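Local coordinates for protein putative acetyltransferase Ta0821 (Thermoplasma acidophilum DSM 1728, PDB 3C26) that is a putative GNAT-family acetyltransferase that probably transfers acyl groups to a substrate not yet established, at residues Pro147-Gln152 with Leu251-Ala256; Gly214-Val219 with Thr240-Lys245. All blocks are in the same frame, centred on the assembly; numbering follows the deposited sequence.

Contact 1. Residues Pro147-Gln152 with Leu251-Ala256. With EDO (1,2-ethanediol), chain H.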
loop_
_atom_site.group_PDB
_atom_site.type_symbol
_atom_site.label_atom_id
_atom_site.label_comp_id
_atom_site.label_asym_id
_atom_site.label_seq_id
_atom_site.Cartn_x
_atom_site.Cartn_y
_atom_site.Cartn_z
ATOM N N PRO A 147 9.647 1.072 -7.881
ATOM C CA PRO A 147 8.564 1.740 -7.183
ATOM C C PRO A 147 7.451 2.123 -8.148
ATOM O O PRO A 147 7.710 2.455 -9.292
ATOM C CB PRO A 147 9.234 2.987 -6.609
ATOM C CG PRO A 147 10.581 2.677 -6.476
ATOM C CD PRO A 147 10.948 1.662 -7.535
ATOM N N ILE A 148 6.214 2.039 -7.665
ATOM C CA ILE A 148 5.000 2.225 -8.487
ATOM C C ILE A 148 4.262 3.527 -8.187
ATOM O O ILE A 148 3.950 3.800 -7.058
ATOM C CB ILE A 148 4.020 1.097 -8.215
ATOM C CG1 ILE A 148 4.611 -0.284 -8.591
ATOM C CG2 ILE A 148 2.716 1.338 -8.995
ATOM C CD1 ILE A 148 3.761 -1.506 -8.111
ATOM N N TYR A 149 3.985 4.307 -9.218
ATOM C CA TYR A 149 3.306 5.615 -9.120
ATOM C C TYR A 149 2.108 5.598 -9.996
ATOM O O TYR A 149 2.231 5.455 -11.203
ATOM C CB TYR A 149 4.231 6.752 -9.591
ATOM C CG TYR A 149 5.551 6.731 -8.891
ATOM C CD1 TYR A 149 6.552 5.855 -9.292
ATOM C CD2 TYR A 149 5.777 7.532 -7.761
ATOM C CE1 TYR A 149 7.777 5.793 -8.611
ATOM C CE2 TYR A 149 6.958 7.467 -7.089
ATOM C CZ TYR A 149 7.975 6.607 -7.535
ATOM O OH TYR A 149 9.168 6.543 -6.837
ATOM N N THR A 150 0.935 5.721 -9.384
ATOM C CA THR A 150 -0.317 5.662 -10.107
ATOM C C THR A 150 -0.967 7.020 -10.145
ATOM O O THR A 150 -1.063 7.719 -9.146
ATOM C CB THR A 150 -1.336 4.616 -9.536
ATOM O OG1 THR A 150 -0.763 3.303 -9.470
ATOM C CG2 THR A 150 -2.569 4.521 -10.432
ATOM N N PHE A 151 -1.425 7.369 -11.338
ATOM C CA PHE A 151 -2.021 8.667 -11.617
ATOM C C PHE A 151 -3.377 8.537 -12.229
ATOM O O PHE A 151 -3.720 7.550 -12.893
ATOM C CB PHE A 151 -1.113 9.499 -12.535
ATOM C CG PHE A 151 0.162 9.927 -11.874
ATOM C CD1 PHE A 151 0.217 11.096 -11.158
ATOM C CD2 PHE A 151 1.284 9.115 -11.907
ATOM C CE1 PHE A 151 1.381 11.464 -10.491
ATOM C CE2 PHE A 151 2.469 9.473 -11.228
ATOM C CZ PHE A 151 2.514 10.639 -10.540
ATOM N N GLN A 152 -4.180 9.545 -11.971
ATOM C CA GLN A 152 -5.493 9.568 -12.568
ATOM C C GLN A 152 -5.394 10.583 -13.626
ATOM O O GLN A 152 -5.425 11.787 -13.368
ATOM C CB GLN A 152 -6.661 9.787 -11.609
ATOM C CG GLN A 152 -6.447 10.681 -10.444
ATOM C CD GLN A 152 -7.543 10.484 -9.399
ATOM O OE1 GLN A 152 -8.228 9.473 -9.397
ATOM N NE2 GLN A 152 -7.681 11.427 -8.504
ATOM N N LEU A 251 12.521 11.411 -7.064
ATOM C CA LEU A 251 11.143 11.876 -7.292
ATOM C C LEU A 251 10.532 12.426 -5.983
ATOM O O LEU A 251 10.862 11.949 -4.914
ATOM C CB LEU A 251 10.263 10.734 -7.829
ATOM C CG LEU A 251 10.507 10.269 -9.262
ATOM C CD1 LEU A 251 9.663 9.008 -9.586
ATOM C CD2 LEU A 251 10.237 11.354 -10.280
ATOM N N PRO A 252 9.630 13.425 -6.059
ATOM C CA PRO A 252 9.003 13.939 -4.810
ATOM C C PRO A 252 8.041 12.991 -4.100
ATOM O O PRO A 252 7.963 12.969 -2.890
ATOM C CB PRO A 252 8.193 15.161 -5.285
ATOM C CG PRO A 252 8.075 15.024 -6.751
ATOM C CD PRO A 252 9.362 14.322 -7.192
ATOM N N TYR A 253 7.288 12.232 -4.850
ATOM C CA TYR A 253 6.308 11.334 -4.264
ATOM C C TYR A 253 7.039 10.139 -3.736
ATOM O O TYR A 253 7.973 9.654 -4.352
ATOM C CB TYR A 253 5.324 10.821 -5.303
ATOM C CG TYR A 253 5.256 11.660 -6.524
ATOM C CD1 TYR A 253 6.138 11.435 -7.578
ATOM C CD2 TYR A 253 4.345 12.689 -6.636
ATOM C CE1 TYR A 253 6.120 12.201 -8.705
ATOM C CE2 TYR A 253 4.317 13.472 -7.789
ATOM C CZ TYR A 253 5.206 13.212 -8.813
ATOM O OH TYR A 253 5.197 13.977 -9.961
ATOM N N VAL A 254 6.604 9.683 -2.575
ATOM C CA VAL A 254 7.097 8.461 -1.986
ATOM C C VAL A 254 6.060 7.345 -2.221
ATOM O O VAL A 254 4.971 7.395 -1.658
ATOM C CB VAL A 254 7.281 8.631 -0.505
ATOM C CG1 VAL A 254 7.713 7.322 0.144
ATOM C CG2 VAL A 254 8.265 9.754 -0.230
ATOM N N PRO A 255 6.397 6.326 -3.041
ATOM C CA PRO A 255 5.429 5.274 -3.274
ATOM C C PRO A 255 5.264 4.337 -2.081
ATOM O O PRO A 255 6.159 4.170 -1.265
ATOM C CB PRO A 255 6.041 4.525 -4.447
ATOM C CG PRO A 255 7.522 4.545 -4.082
ATOM C CD PRO A 255 7.754 5.909 -3.462
ATOM N N ALA A 256 4.091 3.753 -2.006
ATOM C CA ALA A 256 3.743 2.825 -0.959
ATOM C C ALA A 256 4.211 1.441 -1.335
ATOM O O ALA A 256 4.440 0.596 -0.476
ATOM C CB ALA A 256 2.263 2.814 -0.729
HETATM C C1 EDO H . 3.979 -1.685 1.437
HETATM O O1 EDO H . 2.970 -1.455 0.439
HETATM C C2 EDO H . 4.842 -2.862 1.027
HETATM O O2 EDO H . 5.593 -2.349 -0.052
HETATM O O HOH W 1 3.028 2.550 -4.714
HETATM O O HOH W 2 10.043 8.261 -5.016
#
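Y149 sits between L251 and P255, and apolar contact around its ring carries most of this join between strand 141-153 and the loop 251-256. L251 CD1 lies over one face, 4.0 Å from the centroid of the Y149 ring in a CH-pi contact, while P255 CB approaches the opposite face near the rim. CG of Y149 lies anti to the carbonyl carbon (chi1 -53°), which sets the ring between L251 CD1 and the P255 ring. P147 CB meets P255 CG at 3.4 Å, a tight fit for two carbons.

The second aromatic contact is T-shaped: the F151 edge, led by CZ, points at the face of Y253, with centroids of the F151 and Y253 rings 5.7 Å apart and planes at 80°.

One water joins Y149 OH (2.7 Å) to Y253 O (2.6 Å); another donates to I148 O and takes a weak bond from A256 N. Q152 NE2 and L251 O are hydrogen-bonded to L251 O and Q152 NE2 of the second subunit, placing the contact at the dimer interface. No hydrogen bond joins the two segments directly; between them the adhesion is apolar and aromatic packing, with water satisfying Y149 OH, Y253 O and I148 O.

Contact 2. Residues Gly214-Val219 with Thr240-Lys245. With EDO (1,2-ethanediol), chain F.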
loop_
_atom_site.group_PDB
_atom_site.type_symbol
_atom_site.label_atom_id
_atom_site.label_comp_id
_atom_site.label_asym_id
_atom_site.label_seq_id
_atom_site.Cartn_x
_atom_site.Cartn_y
_atom_site.Cartn_z
ATOM N N GLY A 214 -6.238 2.373 -19.844
ATOM C CA GLY A 214 -5.023 3.014 -19.320
ATOM C C GLY A 214 -3.746 2.709 -20.049
ATOM O O GLY A 214 -3.759 2.210 -21.166
ATOM N N ILE A 215 -2.633 3.028 -19.373
ATOM C CA ILE A 215 -1.292 2.875 -19.926
ATOM C C ILE A 215 -0.321 2.637 -18.813
ATOM O O ILE A 215 -0.394 3.262 -17.754
ATOM C CB ILE A 215 -0.795 4.146 -20.706
ATOM C CG1 ILE A 215 -1.825 4.623 -21.727
ATOM C CG2 ILE A 215 0.551 3.895 -21.408
ATOM C CD1 ILE A 215 -1.572 6.046 -22.244
ATOM N N ASP A 216 0.530 1.639 -19.026
ATOM C CA ASP A 216 1.619 1.356 -18.125
ATOM C C ASP A 216 2.923 1.799 -18.798
ATOM O O ASP A 216 3.109 1.569 -19.993
ATOM C CB ASP A 216 1.731 -0.170 -17.837
ATOM C CG ASP A 216 0.523 -0.762 -17.086
ATOM O OD1 ASP A 216 -0.062 -0.118 -16.203
ATOM O OD2 ASP A 216 0.169 -1.920 -17.369
ATOM N N LEU A 217 3.787 2.451 -18.017
ATOM C CA LEU A 217 5.102 2.884 -18.436
ATOM C C LEU A 217 6.143 2.399 -17.473
ATOM O O LEU A 217 6.042 2.620 -16.277
ATOM C CB LEU A 217 5.186 4.437 -18.597
ATOM C CG LEU A 217 4.074 5.008 -19.520
ATOM C CD1 LEU A 217 2.846 5.472 -18.734
ATOM C CD2 LEU A 217 4.623 6.165 -20.376
ATOM N N PHE A 218 7.132 1.706 -18.003
ATOM C CA PHE A 218 8.263 1.235 -17.235
ATOM C C PHE A 218 9.485 2.105 -17.512
ATOM O O PHE A 218 10.099 2.060 -18.582
ATOM C CB PHE A 218 8.594 -0.201 -17.581
ATOM C CG PHE A 218 7.653 -1.171 -17.038
ATOM C CD1 PHE A 218 6.380 -1.305 -17.569
ATOM C CD2 PHE A 218 8.005 -1.938 -15.934
ATOM C CE1 PHE A 218 5.500 -2.221 -17.046
ATOM C CE2 PHE A 218 7.115 -2.890 -15.406
ATOM C CZ PHE A 218 5.872 -3.010 -15.943
ATOM N N VAL A 219 9.857 2.887 -16.521
ATOM C CA VAL A 219 10.961 3.828 -16.684
ATOM C C VAL A 219 12.224 3.157 -16.237
ATOM O O VAL A 219 12.530 3.076 -15.052
ATOM C CB VAL A 219 10.719 5.107 -15.926
ATOM C CG1 VAL A 219 11.831 6.169 -16.233
ATOM C CG2 VAL A 219 9.360 5.630 -16.313
ATOM N N THR A 240 0.120 4.468 -14.961
ATOM C CA THR A 240 1.003 3.861 -13.954
ATOM C C THR A 240 2.442 3.766 -14.449
ATOM O O THR A 240 2.758 3.191 -15.525
ATOM C CB THR A 240 0.531 2.415 -13.537
ATOM O OG1 THR A 240 -0.908 2.373 -13.318
ATOM C CG2 THR A 240 1.275 1.901 -12.280
ATOM N N PHE A 241 3.304 4.343 -13.625
ATOM C CA PHE A 241 4.737 4.322 -13.854
ATOM C C PHE A 241 5.378 3.394 -12.890
ATOM O O PHE A 241 5.164 3.479 -11.687
ATOM C CB PHE A 241 5.363 5.693 -13.649
ATOM C CG PHE A 241 4.818 6.751 -14.559
ATOM C CD1 PHE A 241 3.648 7.421 -14.226
ATOM C CD2 PHE A 241 5.452 7.072 -15.759
ATOM C CE1 PHE A 241 3.137 8.388 -15.040
ATOM C CE2 PHE A 241 4.926 8.059 -16.582
ATOM C CZ PHE A 241 3.789 8.717 -16.223
ATOM N N TYR A 242 6.169 2.493 -13.477
ATOM C CA TYR A 242 7.042 1.587 -12.742
ATOM C C TYR A 242 8.424 2.133 -12.993
ATOM O O TYR A 242 8.924 2.081 -14.101
ATOM C CB TYR A 242 6.893 0.175 -13.255
ATOM C CG TYR A 242 5.511 -0.431 -13.065
ATOM C CD1 TYR A 242 4.494 -0.232 -13.984
ATOM C CD2 TYR A 242 5.255 -1.235 -11.992
ATOM C CE1 TYR A 242 3.280 -0.819 -13.830
ATOM C CE2 TYR A 242 4.036 -1.847 -11.825
ATOM C CZ TYR A 242 3.042 -1.627 -12.734
ATOM O OH TYR A 242 1.812 -2.200 -12.506
ATOM N N VAL A 243 9.007 2.710 -11.957
ATOM C CA VAL A 243 10.259 3.464 -12.076
ATOM C C VAL A 243 11.410 2.791 -11.364
ATOM O O VAL A 243 11.282 2.381 -10.247
ATOM C CB VAL A 243 10.088 4.915 -11.555
ATOM C CG1 VAL A 243 11.349 5.741 -11.799
ATOM C CG2 VAL A 243 8.915 5.601 -12.239
ATOM N N ARG A 244 12.525 2.637 -12.071
ATOM C CA ARG A 244 13.659 1.961 -11.508
ATOM C C ARG A 244 14.079 2.675 -10.224
ATOM O O ARG A 244 14.178 3.889 -10.172
ATOM C CB ARG A 244 14.822 1.833 -12.515
ATOM C CG ARG A 244 15.965 0.929 -11.970
ATOM C CD ARG A 244 17.234 1.070 -12.762
ATOM N NE ARG A 244 17.110 0.727 -14.175
ATOM C CZ ARG A 244 17.275 -0.482 -14.703
ATOM N NH1 ARG A 244 17.507 -1.529 -13.961
ATOM N NH2 ARG A 244 17.171 -0.630 -16.003
ATOM N N LYS A 245 14.296 1.891 -9.179
ATOM C CA LYS A 245 14.621 2.416 -7.823
ATOM C C LYS A 245 15.614 3.609 -7.790
ATOM O O LYS A 245 15.366 4.657 -7.140
ATOM C CB LYS A 245 15.113 1.263 -6.952
ATOM C CG LYS A 245 15.414 1.624 -5.532
ATOM C CD LYS A 245 14.197 2.155 -4.870
ATOM C CE LYS A 245 14.242 2.001 -3.372
ATOM N NZ LYS A 245 13.037 2.607 -2.715
HETATM C C1 EDO F . 10.164 1.820 -2.178
HETATM O O1 EDO F . 11.055 1.021 -2.984
HETATM C C2 EDO F . 8.707 1.349 -2.251
HETATM O O2 EDO F . 8.422 0.398 -1.215
HETATM O O HOH W 3 -2.008 1.632 -15.811
#
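Two neighbouring parallel strands, 214-221 and 237-243, meet here in the beta-alpha-beta unit that helix 225-232 completes. D216, L217, F218 and V219 pair with T240, F241, Y242 and V243, and five backbone hydrogen bonds join the edges, from T240 N on I215 O (3.1 Å) to R244 N on V219 O (3.0 Å).

On the face bearing F218 and Y242 the two rings form an offset stack, centroids of F218 and Y242 4.5 Å apart and planes at 8°. Both residues hold CG beside the backbone N (chi1 -74° and -63°), which lays the rings side by side. With an alanine at F218 the stacked ring is gone, which is likely to leave one face of Y242 without that partner and its ring freer to shift.

A water bridges D216 OD1 (2.6 Å) and T240 OG1 (2.8 Å); T44 OG1 bonds both D216 OD1 and Y242 OH. On the other face, toward helix 225-232, L217 CD1 lies over the F241 ring, 4.3 Å from its centroid, and V219 CG2 touches V243 CG2. The buried pairing thus combines near-straight backbone bonds with one face of stacked rings and polar groups (D216, T240, Y242 OH) and one apolar face.

Contacts 1 and 2 lie about 10 Å apart, centre to centre, on the same side of the chain's centre, and reach the same sheet through its neighbouring strands 141-153 (contact 1) and 237-243 (contact 2). These run antiparallel, and probable backbone hydrogen bonds from Y149 N to F241 O and from V243 N to P147 O join them; I148 packs on T240 and Y242. Along the chain, 147-152 comes first, both segments of contact 2 follow, and 251-256 comes last, just beyond helix 245-248. The far half of strand 141-153 thus packs along one edge against the beta-alpha-beta unit, while the loop 251-256 lies against it and runs into strand 258-265. Contact 1 also faces the second subunit, whereas contact 2 stays within its own chain.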